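Local coordinates for calcium binding protein (Fasciola hepatica, PDB 5FX0) that probably binds calcium ions as a whole protein and is represented here by its dynein light chain-like domain, whose sheet continues into a second subunit, at residues I15-T20 with P25-V30; E32-L37 with K49-D54; L37-N42 with F90-H95; D54-M59 with G64-C69. All coordinates share one frame; numbering follows the deposited sequence.

Three of the contacts tie helices 24-40 and 48-63 to the antiparallel sheet of a dynein light chain-like domain, and contact 2 joins the helices to each other. Contact 1, between outermost strand 15-20 and the start of helix 24-40, closes before contact 2 opens. Contact 2 shares L37 with contact 3, about 8 Å away between centres, and D54 with contact 4, about 10 Å away. The segments of contacts 2 and 3 alternate in sequence, interlocking the helix pair with the helix-strand contact. Contact 3's long loop encloses contact 4, about 17 Å off between centres, whose strand 67-72 carries the sheet into the second subunit; contact 2 touches that subunit too.

Contact 1: I15-T20 with P25-V30; sequences IEMIAT and PRQVEV
T20 and Q27 meet where a methyl group rests on a flat amide. The threonine carries OG1 anti to its backbone N (chi1 -170°), which turns CG2 to the helix side, and that methyl lies 3.5 Å from Q27 CD and almost as close to Q27 OE1 and NE2. Such near-equal spacing places CG2 squarely over the plane of the amide rather than beside either polar atom. The Q27 chain is extended beyond CG, and the turn at chi3 (47°) presents the face of the amide. M17, three residues earlier in strand 15-20, crosses the glutamine at about a right angle; bends at chi2 and chi3 fold its chain until M17 CE is 4.0 Å from Q27 OE1. Threonine suits its place by offering a methyl to one neighbour and a hydroxyl to others. The strand is irregular here, since I18 and A19 both face Q89 in a classic beta bulge. The contact thus joins the edge strand of the dynein light chain-like fold to helix 24-40 by van der Waals packing, while the polar ends bond outside the pair: T20 OG1 to M22 N and to S87 O of the neighbouring strand, Q27 NE2 to M22 O.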
loop_
_atom_site.group_PDB
_atom_site.type_symbol
_atom_site.label_atom_id
_atom_site.label_comp_id
_atom_site.label_asym_id
_atom_site.label_seq_id
_atom_site.Cartn_x
_atom_site.Cartn_y
_atom_site.Cartn_z
ATOM N N ILE A 15 1.664 7.008 18.861
ATOM C CA ILE A 15 1.546 5.954 17.871
ATOM C C ILE A 15 0.262 5.226 18.145
ATOM O O ILE A 15 0.057 4.784 19.269
ATOM C CB ILE A 15 2.718 4.960 17.989
ATOM C CG1 ILE A 15 4.002 5.605 17.476
ATOM C CG2 ILE A 15 2.433 3.641 17.259
ATOM C CD1 ILE A 15 4.099 5.669 15.958
ATOM N N GLU A 16 -0.571 5.065 17.125
ATOM C CA GLU A 16 -1.841 4.353 17.250
ATOM C C GLU A 16 -1.834 3.077 16.391
ATOM O O GLU A 16 -1.766 3.140 15.162
ATOM C CB GLU A 16 -2.967 5.277 16.821
ATOM C CG GLU A 16 -4.391 4.720 16.932
ATOM C CD GLU A 16 -5.365 5.404 15.949
ATOM O OE1 GLU A 16 -5.357 6.664 15.837
ATOM O OE2 GLU A 16 -6.134 4.681 15.272
ATOM N N MET A 17 -1.921 1.919 17.041
ATOM C CA MET A 17 -1.914 0.640 16.351
ATOM C C MET A 17 -3.233 0.470 15.656
ATOM O O MET A 17 -4.248 0.817 16.222
ATOM C CB MET A 17 -1.715 -0.527 17.330
ATOM C CG MET A 17 -1.392 -1.876 16.668
ATOM S SD MET A 17 0.142 -1.909 15.694
ATOM C CE MET A 17 1.329 -1.016 16.721
ATOM N N ILE A 18 -3.191 -0.035 14.426
ATOM C CA ILE A 18 -4.377 -0.378 13.624
ATOM C C ILE A 18 -4.547 -1.907 13.623
ATOM O O ILE A 18 -5.553 -2.412 14.102
ATOM C CB ILE A 18 -4.258 0.183 12.182
ATOM C CG1 ILE A 18 -4.210 1.713 12.224
ATOM C CG2 ILE A 18 -5.438 -0.261 11.335
ATOM C CD1 ILE A 18 -3.837 2.391 10.913
ATOM N N ALA A 19 -3.533 -2.618 13.130
ATOM C CA ALA A 19 -3.498 -4.073 13.051
ATOM C C ALA A 19 -2.072 -4.550 12.956
ATOM O O ALA A 19 -1.247 -3.947 12.245
ATOM C CB ALA A 19 -4.261 -4.600 11.834
ATOM N N THR A 20 -1.798 -5.660 13.637
ATOM C CA THR A 20 -0.488 -6.284 13.568
ATOM C C THR A 20 -0.544 -7.784 13.808
ATOM O O THR A 20 -1.433 -8.287 14.505
ATOM C CB THR A 20 0.507 -5.585 14.553
ATOM O OG1 THR A 20 1.842 -6.049 14.324
ATOM C CG2 THR A 20 0.148 -5.822 15.971
ATOM N N PRO A 25 7.531 -6.975 21.343
ATOM C CA PRO A 25 8.833 -6.270 21.259
ATOM C C PRO A 25 9.175 -5.740 19.864
ATOM O O PRO A 25 9.827 -4.709 19.756
ATOM C CB PRO A 25 9.864 -7.338 21.694
ATOM C CG PRO A 25 9.075 -8.379 22.391
ATOM C CD PRO A 25 7.699 -8.372 21.776
ATOM N N ARG A 26 8.751 -6.429 18.809
ATOM C CA ARG A 26 8.976 -5.926 17.459
ATOM C C ARG A 26 8.092 -4.742 17.117
ATOM O O ARG A 26 8.556 -3.810 16.470
ATOM C CB ARG A 26 8.785 -7.012 16.438
ATOM C CG ARG A 26 9.862 -8.060 16.521
ATOM C CD ARG A 26 9.757 -8.984 15.330
ATOM N NE ARG A 26 10.546 -10.180 15.513
ATOM C CZ ARG A 26 10.663 -11.142 14.610
ATOM N NH1 ARG A 26 10.058 -11.049 13.429
ATOM N NH2 ARG A 26 11.412 -12.202 14.888
ATOM N N GLN A 27 6.834 -4.780 17.541
ATOM C CA GLN A 27 5.939 -3.631 17.382
ATOM C C GLN A 27 6.582 -2.384 17.946
ATOM O O GLN A 27 6.543 -1.352 17.310
ATOM C CB GLN A 27 4.585 -3.820 18.087
ATOM C CG GLN A 27 3.718 -4.969 17.585
ATOM C CD GLN A 27 2.544 -5.242 18.514
ATOM O OE1 GLN A 27 1.840 -4.323 18.932
ATOM N NE2 GLN A 27 2.315 -6.499 18.810
ATOM N N VAL A 28 7.158 -2.480 19.143
ATOM C CA VAL A 28 7.805 -1.338 19.785
ATOM C C VAL A 28 9.004 -0.858 18.947
ATOM O O VAL A 28 9.096 0.316 18.676
ATOM C CB VAL A 28 8.216 -1.640 21.262
ATOM C CG1 VAL A 28 9.066 -0.508 21.864
ATOM C CG2 VAL A 28 6.976 -1.857 22.131
ATOM N N GLU A 29 9.889 -1.757 18.518
ATOM C CA GLU A 29 11.063 -1.365 17.701
ATOM C C GLU A 29 10.677 -0.687 16.395
ATOM O O GLU A 29 11.223 0.356 16.041
ATOM C CB GLU A 29 11.917 -2.568 17.330
ATOM C CG GLU A 29 12.687 -3.185 18.473
ATOM C CD GLU A 29 13.581 -4.330 18.020
ATOM O OE1 GLU A 29 13.151 -5.148 17.164
ATOM O OE2 GLU A 29 14.720 -4.415 18.538
ATOM N N VAL A 30 9.741 -1.301 15.681
ATOM C CA VAL A 30 9.290 -0.796 14.399
ATOM C C VAL A 30 8.644 0.584 14.541
ATOM O O VAL A 30 8.951 1.494 13.757
ATOM C CB VAL A 30 8.309 -1.777 13.734
ATOM C CG1 VAL A 30 7.640 -1.175 12.512
ATOM C CG2 VAL A 30 9.041 -3.051 13.338
#

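Contact 2: E32-L37 with K49-D54; sequences EKFKSL and KDVAQD
V51 of helix 48-63 sits between F34 and L37 of helix 24-40; its CG1 carries the apolar packing, while CG2 rests on a backbone oxygen. CG1 lies 3.8 Å from F34 CE1, approaching the ring obliquely, and 4.2 Å from L37 CB. The other branch, V51 CG2, is 4.0 Å from L37 O. Both methyls can be used because V51 CG1 stands anti to the backbone N (chi1 175°), spreading the branches toward the facing helix. A beta-branched residue suits this place, being short enough for the L37 and V51 CA atoms to come within 6.1 Å of each other and broad enough to touch two neighbours at once.

These are the two helices of the dynein light chain-like fold, lying on one side of the sheet. Their short segments run roughly antiparallel at 147°, with the axes 10.3 Å apart at the closest. The F34 ring reaches the sheet, meeting F90 edge-to-face and touching I71, as does V51; a large aromatic spans this three-way junction between helices and strands.

Contacts of an apolar chain with a charged residue form a second group, nearer the solvent. L37 CD1 packs 3.8 Å from D54 CB, and L37 CD2 is slightly farther from the same atom, so leucine's forked end straddles the aliphatic root of the aspartate rather than its carboxylate. Away from this interface, A52 of helix 48-63 packs against H79 of the second subunit, and Q53 against H82 of that subunit.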
loop_
_atom_site.group_PDB
_atom_site.type_symbol
_atom_site.label_atom_id
_atom_site.label_comp_id
_atom_site.label_asym_id
_atom_site.label_seq_id
_atom_site.Cartn_x
_atom_site.Cartn_y
_atom_site.Cartn_z
ATOM N N GLU A 32 8.969 2.861 17.125
ATOM C CA GLU A 32 9.963 3.876 17.561
ATOM C C GLU A 32 10.871 4.323 16.402
ATOM O O GLU A 32 11.129 5.516 16.229
ATOM C CB GLU A 32 10.832 3.386 18.718
ATOM C CG GLU A 32 10.091 2.950 19.984
ATOM C CD GLU A 32 9.393 4.061 20.756
ATOM O OE1 GLU A 32 9.468 5.256 20.376
ATOM O OE2 GLU A 32 8.753 3.714 21.780
ATOM N N LYS A 33 11.311 3.362 15.593
ATOM C CA LYS A 33 12.033 3.652 14.349
ATOM C C LYS A 33 11.248 4.571 13.409
ATOM O O LYS A 33 11.791 5.565 12.907
ATOM C CB LYS A 33 12.420 2.356 13.615
ATOM C CG LYS A 33 13.297 2.557 12.390
ATOM C CD LYS A 33 14.715 2.912 12.786
ATOM C CE LYS A 33 15.562 3.401 11.611
ATOM N NZ LYS A 33 16.563 4.406 12.082
ATOM N N PHE A 34 9.975 4.265 13.174
ATOM C CA PHE A 34 9.173 5.142 12.327
ATOM C C PHE A 34 9.100 6.574 12.886
ATOM O O PHE A 34 9.191 7.543 12.133
ATOM C CB PHE A 34 7.772 4.602 12.148
ATOM C CG PHE A 34 6.976 5.327 11.109
ATOM C CD1 PHE A 34 7.161 5.053 9.776
ATOM C CD2 PHE A 34 6.058 6.288 11.463
ATOM C CE1 PHE A 34 6.428 5.704 8.800
ATOM C CE2 PHE A 34 5.302 6.937 10.493
ATOM C CZ PHE A 34 5.488 6.640 9.161
ATOM N N LYS A 35 8.894 6.671 14.195
ATOM C CA LYS A 35 8.851 7.944 14.930
ATOM C C LYS A 35 10.116 8.781 14.651
ATOM O O LYS A 35 10.029 9.955 14.320
ATOM C CB LYS A 35 8.733 7.656 16.431
ATOM C CG LYS A 35 7.972 8.662 17.264
ATOM C CD LYS A 35 7.776 8.123 18.687
ATOM C CE LYS A 35 7.003 9.078 19.587
ATOM N NZ LYS A 35 7.842 10.210 20.065
ATOM N N SER A 36 11.284 8.161 14.770
ATOM C CA SER A 36 12.547 8.899 14.643
ATOM C C SER A 36 12.821 9.248 13.187
ATOM O O SER A 36 13.356 10.321 12.905
ATOM C CB SER A 36 13.729 8.120 15.234
ATOM O OG SER A 36 14.379 7.350 14.240
ATOM N N LEU A 37 12.451 8.350 12.269
ATOM C CA LEU A 37 12.630 8.616 10.848
ATOM C C LEU A 37 11.775 9.775 10.362
ATOM O O LEU A 37 12.259 10.611 9.584
ATOM C CB LEU A 37 12.364 7.379 10.000
ATOM C CG LEU A 37 13.365 6.227 10.092
ATOM C CD1 LEU A 37 12.869 5.093 9.219
ATOM C CD2 LEU A 37 14.758 6.663 9.653
ATOM N N LYS A 49 8.722 9.029 0.667
ATOM C CA LYS A 49 9.412 7.982 -0.107
ATOM C C LYS A 49 10.733 7.553 0.549
ATOM O O LYS A 49 11.042 6.355 0.572
ATOM C CB LYS A 49 9.664 8.405 -1.567
ATOM C CG LYS A 49 8.663 7.847 -2.559
ATOM C CD LYS A 49 9.023 8.244 -3.986
ATOM C CE LYS A 49 7.908 7.856 -4.950
ATOM N NZ LYS A 49 8.154 8.330 -6.341
ATOM N N ASP A 50 11.491 8.507 1.098
ATOM C CA ASP A 50 12.760 8.174 1.781
ATOM C C ASP A 50 12.501 7.453 3.093
ATOM O O ASP A 50 13.177 6.473 3.412
ATOM C CB ASP A 50 13.617 9.419 2.051
ATOM C CG ASP A 50 13.951 10.198 0.776
ATOM O OD1 ASP A 50 14.181 9.549 -0.272
ATOM O OD2 ASP A 50 13.971 11.454 0.821
ATOM N N VAL A 51 11.513 7.935 3.846
ATOM C CA VAL A 51 11.085 7.245 5.071
ATOM C C VAL A 51 10.629 5.818 4.743
ATOM O O VAL A 51 11.043 4.885 5.430
ATOM C CB VAL A 51 9.982 8.013 5.821
ATOM C CG1 VAL A 51 9.480 7.196 7.012
ATOM C CG2 VAL A 51 10.498 9.397 6.255
ATOM N N ALA A 52 9.844 5.642 3.677
ATOM C CA ALA A 52 9.389 4.301 3.290
ATOM C C ALA A 52 10.571 3.378 2.952
ATOM O O ALA A 52 10.570 2.180 3.285
ATOM C CB ALA A 52 8.410 4.373 2.128
ATOM N N GLN A 53 11.590 3.962 2.329
ATOM C CA GLN A 53 12.805 3.236 1.950
ATOM C C GLN A 53 13.612 2.798 3.160
ATOM O O GLN A 53 13.956 1.626 3.271
ATOM C CB GLN A 53 13.678 4.088 1.028
ATOM C CG GLN A 53 14.765 3.307 0.303
ATOM C CD GLN A 53 15.799 4.206 -0.353
ATOM O OE1 GLN A 53 16.942 3.807 -0.536
ATOM N NE2 GLN A 53 15.403 5.426 -0.704
ATOM N N ASP A 54 13.900 3.728 4.061
ATOM C CA ASP A 54 14.615 3.405 5.317
ATOM C C ASP A 54 13.877 2.438 6.254
ATOM O O ASP A 54 14.499 1.582 6.889
ATOM C CB ASP A 54 14.987 4.683 6.074
ATOM C CG ASP A 54 15.884 5.612 5.244
ATOM O OD1 ASP A 54 16.637 5.107 4.368
ATOM O OD2 ASP A 54 15.812 6.850 5.458
#

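Contact 3: L37-N42 with F90-H95; sequences LVTAHN and FRYGRH
Y92 holds its ring anti to the backbone N (chi1 -175°), carrying it out from the strand toward V38 and T39 at the end of helix 24-40. V38 answers with CG1 likewise anti to its own N (chi1 177°), and this methyl arrives at the edge of the ring, near its plane, a loose 4.5 Å from Y92 CD2. A long aromatic suits the gap, the CA atoms of V38 and Y92 being 9.0 Å apart, and buried V38 offers it an apolar methyl. T39 crosses the tyrosine at about a right angle, with T39 OG1 4.0 Å from Y92 OH, too far for a hydrogen bond; the threonine hydroxyl instead bonds to K35 O one turn back.

Both segments change direction here. Helix 24-40 closes with a Schellman motif, in which N42 N bonds to T39 O at 2.9 Å and G43 N to V38 O, N42 taking the positive phi. Opposite, strands 87-92 and 95-101 of the dynein light chain-like sheet are joined by a type II' beta turn from Y92 to H95, with G93 accepting its positive phi. R94 CG sits centrally on one face of the H95 ring, 3.8 Å from its plane, and R94 NH2 forms a salt bridge with D45 OD1.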
loop_
_atom_site.group_PDB
_atom_site.type_symbol
_atom_site.label_atom_id
_atom_site.label_comp_id
_atom_site.label_asym_id
_atom_site.label_seq_id
_atom_site.Cartn_x
_atom_site.Cartn_y
_atom_site.Cartn_z
ATOM N N LEU A 37 12.451 8.350 12.269
ATOM C CA LEU A 37 12.630 8.616 10.848
ATOM C C LEU A 37 11.775 9.775 10.362
ATOM O O LEU A 37 12.259 10.611 9.584
ATOM C CB LEU A 37 12.364 7.379 10.000
ATOM C CG LEU A 37 13.365 6.227 10.092
ATOM C CD1 LEU A 37 12.869 5.093 9.219
ATOM C CD2 LEU A 37 14.758 6.663 9.653
ATOM N N VAL A 38 10.525 9.842 10.824
ATOM C CA VAL A 38 9.600 10.895 10.383
ATOM C C VAL A 38 9.978 12.234 11.013
ATOM O O VAL A 38 9.865 13.268 10.382
ATOM C CB VAL A 38 8.127 10.549 10.706
ATOM C CG1 VAL A 38 7.189 11.670 10.314
ATOM C CG2 VAL A 38 7.689 9.293 9.970
ATOM N N THR A 39 10.419 12.189 12.264
ATOM C CA THR A 39 10.787 13.365 13.012
ATOM C C THR A 39 12.034 14.002 12.430
ATOM O O THR A 39 12.033 15.194 12.176
ATOM C CB THR A 39 10.980 13.015 14.491
ATOM O OG1 THR A 39 9.732 12.540 15.003
ATOM C CG2 THR A 39 11.415 14.237 15.300
ATOM N N ALA A 40 13.079 13.212 12.199
ATOM C CA ALA A 40 14.275 13.693 11.494
ATOM C C ALA A 40 13.920 14.505 10.230
ATOM O O ALA A 40 14.368 15.642 10.071
ATOM C CB ALA A 40 15.202 12.531 11.148
ATOM N N HIS A 41 13.050 13.958 9.384
ATOM C CA HIS A 41 12.682 14.603 8.117
ATOM C C HIS A 41 11.629 15.732 8.301
ATOM O O HIS A 41 11.053 16.190 7.321
ATOM C CB HIS A 41 12.147 13.552 7.112
ATOM C CG HIS A 41 13.121 12.457 6.753
ATOM N ND1 HIS A 41 13.160 11.886 5.497
ATOM C CD2 HIS A 41 14.063 11.809 7.481
ATOM C CE1 HIS A 41 14.082 10.939 5.466
ATOM N NE2 HIS A 41 14.642 10.870 6.659
ATOM N N ASN A 42 11.376 16.171 9.540
ATOM C CA ASN A 42 10.336 17.173 9.878
ATOM C C ASN A 42 8.883 16.840 9.483
ATOM O O ASN A 42 8.039 17.728 9.449
ATOM C CB ASN A 42 10.710 18.569 9.325
ATOM C CG ASN A 42 12.013 19.110 9.886
ATOM O OD1 ASN A 42 12.656 19.946 9.259
ATOM N ND2 ASN A 42 12.395 18.660 11.074
ATOM N N PHE A 90 0.006 0.957 11.400
ATOM C CA PHE A 90 -0.154 1.898 12.482
ATOM C C PHE A 90 -0.224 3.319 11.971
ATOM O O PHE A 90 0.128 3.595 10.839
ATOM C CB PHE A 90 0.955 1.713 13.521
ATOM C CG PHE A 90 2.325 1.972 13.006
ATOM C CD1 PHE A 90 3.010 0.995 12.347
ATOM C CD2 PHE A 90 2.936 3.202 13.200
ATOM C CE1 PHE A 90 4.290 1.223 11.858
ATOM C CE2 PHE A 90 4.215 3.450 12.711
ATOM C CZ PHE A 90 4.896 2.450 12.053
ATOM N N ARG A 91 -0.721 4.194 12.817
ATOM C CA ARG A 91 -0.873 5.599 12.502
ATOM C C ARG A 91 0.097 6.385 13.389
ATOM O O ARG A 91 0.244 6.114 14.585
ATOM C CB ARG A 91 -2.320 6.017 12.737
ATOM C CG ARG A 91 -2.605 7.516 12.640
ATOM C CD ARG A 91 -4.097 7.847 12.701
ATOM N NE ARG A 91 -4.771 7.409 11.471
ATOM C CZ ARG A 91 -5.446 6.261 11.294
ATOM N NH1 ARG A 91 -5.612 5.378 12.275
ATOM N NH2 ARG A 91 -5.970 5.990 10.101
ATOM N N TYR A 92 0.780 7.337 12.784
ATOM C CA TYR A 92 1.534 8.335 13.524
ATOM C C TYR A 92 1.149 9.699 12.974
ATOM O O TYR A 92 1.538 10.067 11.880
ATOM C CB TYR A 92 3.011 8.098 13.389
ATOM C CG TYR A 92 3.831 9.047 14.234
ATOM C CD1 TYR A 92 3.620 9.153 15.615
ATOM C CD2 TYR A 92 4.816 9.841 13.661
ATOM C CE1 TYR A 92 4.364 10.022 16.384
ATOM C CE2 TYR A 92 5.565 10.706 14.429
ATOM C CZ TYR A 92 5.335 10.796 15.778
ATOM O OH TYR A 92 6.085 11.653 16.519
ATOM N N GLY A 93 0.314 10.407 13.717
ATOM C CA GLY A 93 -0.301 11.639 13.243
ATOM C C GLY A 93 -1.143 11.443 12.005
ATOM O O GLY A 93 -2.097 10.660 11.997
ATOM N N ARG A 94 -0.775 12.148 10.949
ATOM C CA ARG A 94 -1.477 12.057 9.668
ATOM C C ARG A 94 -1.039 10.885 8.791
ATOM O O ARG A 94 -1.748 10.507 7.852
ATOM C CB ARG A 94 -1.343 13.379 8.890
ATOM C CG ARG A 94 0.027 13.742 8.347
ATOM C CD ARG A 94 -0.080 14.997 7.469
ATOM N NE ARG A 94 1.175 15.302 6.792
ATOM C CZ ARG A 94 2.256 15.853 7.365
ATOM N NH1 ARG A 94 2.270 16.199 8.657
ATOM N NH2 ARG A 94 3.345 16.064 6.629
ATOM N N HIS A 95 0.136 10.340 9.071
ATOM C CA HIS A 95 0.676 9.234 8.298
ATOM C C HIS A 95 0.291 7.863 8.842
ATOM O O HIS A 95 0.265 7.648 10.051
ATOM C CB HIS A 95 2.179 9.362 8.240
ATOM C CG HIS A 95 2.616 10.615 7.570
ATOM N ND1 HIS A 95 2.307 10.892 6.255
ATOM C CD2 HIS A 95 3.291 11.688 8.037
ATOM C CE1 HIS A 95 2.797 12.071 5.932
ATOM N NE2 HIS A 95 3.393 12.576 6.997
#

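Contact 4: D54-M59 with G64-C69; sequences DMKNYM and GRVWQC
M59 packs over the indole of W67, a Met-aromatic contact where helix 48-63 of the dynein light chain-like fold turns back into strand 67-72. The short segments run nearly antiparallel. M59 CB stands 3.7 Å from the centroid of the five-membered ring and only 8° off its normal, so its C-H bonds meet the pi face in a CH-pi contact. CG arches away from the ring, and SD returns over the six-membered ring, 4.2 Å from its centroid. The bend at chi3 (-71°) then brings CE in to W67 CE3 at 3.6 Å. Methionine's flexible, polarisable chain can follow the long flat surface in this way. W67 NE1 is turned to G64 O, a weak bond of poor angle within the turn, where glycine's positive phi ends the helix and a cis peptide bond precedes V66.

K56 runs to the carbonyl side of W67, away from the indole, its bent chain laying CD 3.3 Å from W67 O. K56 NZ gives that oxygen a hydrogen bond of 3.1 Å in the carbonyl plane, at a C=O...N angle of 151°, and forms a salt bridge to D60 OD2; the other oxygen of D60 receives W67 N, so one carboxylate probably steadies both the lysine and the start of the strand. F80 of the second subunit packs on K56 and V66, and the strand pairs at C69 with a strand of that subunit, running the sheet across the interface. Small and apolar, C69 faces the helix, its SG 3.9 Å from M55 CB.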
loop_
_atom_site.group_PDB
_atom_site.type_symbol
_atom_site.label_atom_id
_atom_site.label_comp_id
_atom_site.label_asym_id
_atom_site.label_seq_id
_atom_site.Cartn_x
_atom_site.Cartn_y
_atom_site.Cartn_z
ATOM N N ASP A 54 13.900 3.728 4.061
ATOM C CA ASP A 54 14.615 3.405 5.317
ATOM C C ASP A 54 13.877 2.438 6.254
ATOM O O ASP A 54 14.499 1.582 6.889
ATOM C CB ASP A 54 14.987 4.683 6.074
ATOM C CG ASP A 54 15.884 5.612 5.244
ATOM O OD1 ASP A 54 16.637 5.107 4.368
ATOM O OD2 ASP A 54 15.812 6.850 5.458
ATOM N N MET A 55 12.559 2.551 6.330
ATOM C CA MET A 55 11.800 1.536 7.038
ATOM C C MET A 55 12.057 0.151 6.434
ATOM O O MET A 55 12.371 -0.792 7.158
ATOM C CB MET A 55 10.297 1.841 7.047
ATOM C CG MET A 55 9.884 2.880 8.048
ATOM S SD MET A 55 10.151 2.458 9.777
ATOM C CE MET A 55 9.193 0.953 9.945
ATOM N N LYS A 56 11.915 0.035 5.119
ATOM C CA LYS A 56 12.093 -1.258 4.440
ATOM C C LYS A 56 13.499 -1.844 4.639
ATOM O O LYS A 56 13.630 -3.037 4.853
ATOM C CB LYS A 56 11.692 -1.187 2.953
ATOM C CG LYS A 56 12.770 -1.652 1.985
ATOM C CD LYS A 56 12.220 -2.451 0.828
ATOM C CE LYS A 56 13.295 -3.336 0.207
ATOM N NZ LYS A 56 12.846 -4.757 0.182
ATOM N N ASN A 57 14.524 -1.001 4.557
ATOM C CA ASN A 57 15.924 -1.410 4.781
ATOM C C ASN A 57 16.203 -1.818 6.231
ATOM O O ASN A 57 16.820 -2.856 6.459
ATOM C CB ASN A 57 16.900 -0.295 4.365
ATOM C CG ASN A 57 16.874 -0.008 2.859
ATOM O OD1 ASN A 57 16.366 -0.789 2.073
ATOM N ND2 ASN A 57 17.409 1.135 2.470
ATOM N N TYR A 58 15.736 -1.020 7.195
ATOM C CA TYR A 58 15.883 -1.345 8.628
ATOM C C TYR A 58 15.300 -2.721 8.964
ATOM O O TYR A 58 15.899 -3.508 9.692
ATOM C CB TYR A 58 15.233 -0.260 9.498
ATOM C CG TYR A 58 15.070 -0.594 10.971
ATOM C CD1 TYR A 58 16.112 -0.374 11.890
ATOM C CD2 TYR A 58 13.855 -1.097 11.463
ATOM C CE1 TYR A 58 15.944 -0.663 13.241
ATOM C CE2 TYR A 58 13.683 -1.396 12.806
ATOM C CZ TYR A 58 14.719 -1.168 13.692
ATOM O OH TYR A 58 14.524 -1.473 15.020
ATOM N N MET A 59 14.143 -3.021 8.387
ATOM C CA MET A 59 13.470 -4.261 8.674
ATOM C C MET A 59 14.021 -5.455 7.933
ATOM O O MET A 59 13.985 -6.554 8.459
ATOM C CB MET A 59 11.997 -4.094 8.396
ATOM C CG MET A 59 11.423 -3.049 9.331
ATOM S SD MET A 59 9.678 -3.296 9.548
ATOM C CE MET A 59 9.102 -2.790 7.931
ATOM N N GLY A 64 15.222 -9.896 8.488
ATOM C CA GLY A 64 15.314 -10.643 7.245
ATOM C C GLY A 64 14.352 -10.170 6.179
ATOM O O GLY A 64 13.324 -9.585 6.463
ATOM N N ARG A 65 14.688 -10.486 4.939
ATOM C CA ARG A 65 14.016 -9.938 3.760
ATOM C C ARG A 65 12.721 -10.732 3.496
ATOM O O ARG A 65 12.457 -11.672 4.234
ATOM C CB ARG A 65 15.005 -9.964 2.572
ATOM C CG ARG A 65 16.318 -9.215 2.869
ATOM C CD ARG A 65 17.255 -9.044 1.676
ATOM N NE ARG A 65 16.633 -8.255 0.608
ATOM C CZ ARG A 65 16.330 -8.680 -0.627
ATOM N NH1 ARG A 65 16.612 -9.914 -1.047
ATOM N NH2 ARG A 65 15.744 -7.842 -1.478
ATOM N N VAL A 66 11.852 -10.347 2.549
ATOM C CA VAL A 66 11.805 -9.036 1.888
ATOM C C VAL A 66 10.587 -8.259 2.435
ATOM O O VAL A 66 9.443 -8.741 2.358
ATOM C CB VAL A 66 11.625 -9.175 0.362
ATOM C CG1 VAL A 66 11.806 -7.826 -0.317
ATOM C CG2 VAL A 66 12.609 -10.174 -0.231
ATOM N N TRP A 67 10.832 -7.062 2.974
ATOM C CA TRP A 67 9.744 -6.178 3.431
ATOM C C TRP A 67 9.257 -5.216 2.348
ATOM O O TRP A 67 10.009 -4.880 1.450
ATOM C CB TRP A 67 10.165 -5.415 4.674
ATOM C CG TRP A 67 10.324 -6.324 5.838
ATOM C CD1 TRP A 67 11.410 -7.080 6.141
ATOM C CD2 TRP A 67 9.351 -6.606 6.845
ATOM N NE1 TRP A 67 11.187 -7.805 7.282
ATOM C CE2 TRP A 67 9.934 -7.531 7.742
ATOM C CE3 TRP A 67 8.046 -6.157 7.090
ATOM C CZ2 TRP A 67 9.268 -8.008 8.863
ATOM C CZ3 TRP A 67 7.379 -6.657 8.197
ATOM C CH2 TRP A 67 7.996 -7.576 9.066
ATOM N N GLN A 68 7.967 -4.875 2.413
ATOM C CA GLN A 68 7.319 -3.789 1.655
ATOM C C GLN A 68 6.885 -2.786 2.707
ATOM O O GLN A 68 6.461 -3.184 3.791
ATOM C CB GLN A 68 6.022 -4.223 0.958
ATOM C CG GLN A 68 5.935 -5.645 0.442
ATOM C CD GLN A 68 6.724 -5.835 -0.819
ATOM O OE1 GLN A 68 7.502 -4.968 -1.208
ATOM N NE2 GLN A 68 6.531 -6.971 -1.470
ATOM N N CYS A 69 6.979 -1.501 2.390
ATOM C CA CYS A 69 6.469 -0.428 3.238
ATOM C C CYS A 69 5.702 0.549 2.367
ATOM O O CYS A 69 6.181 0.964 1.310
ATOM C CB CYS A 69 7.587 0.306 3.985
ATOM S SG CYS A 69 6.941 1.562 5.136
#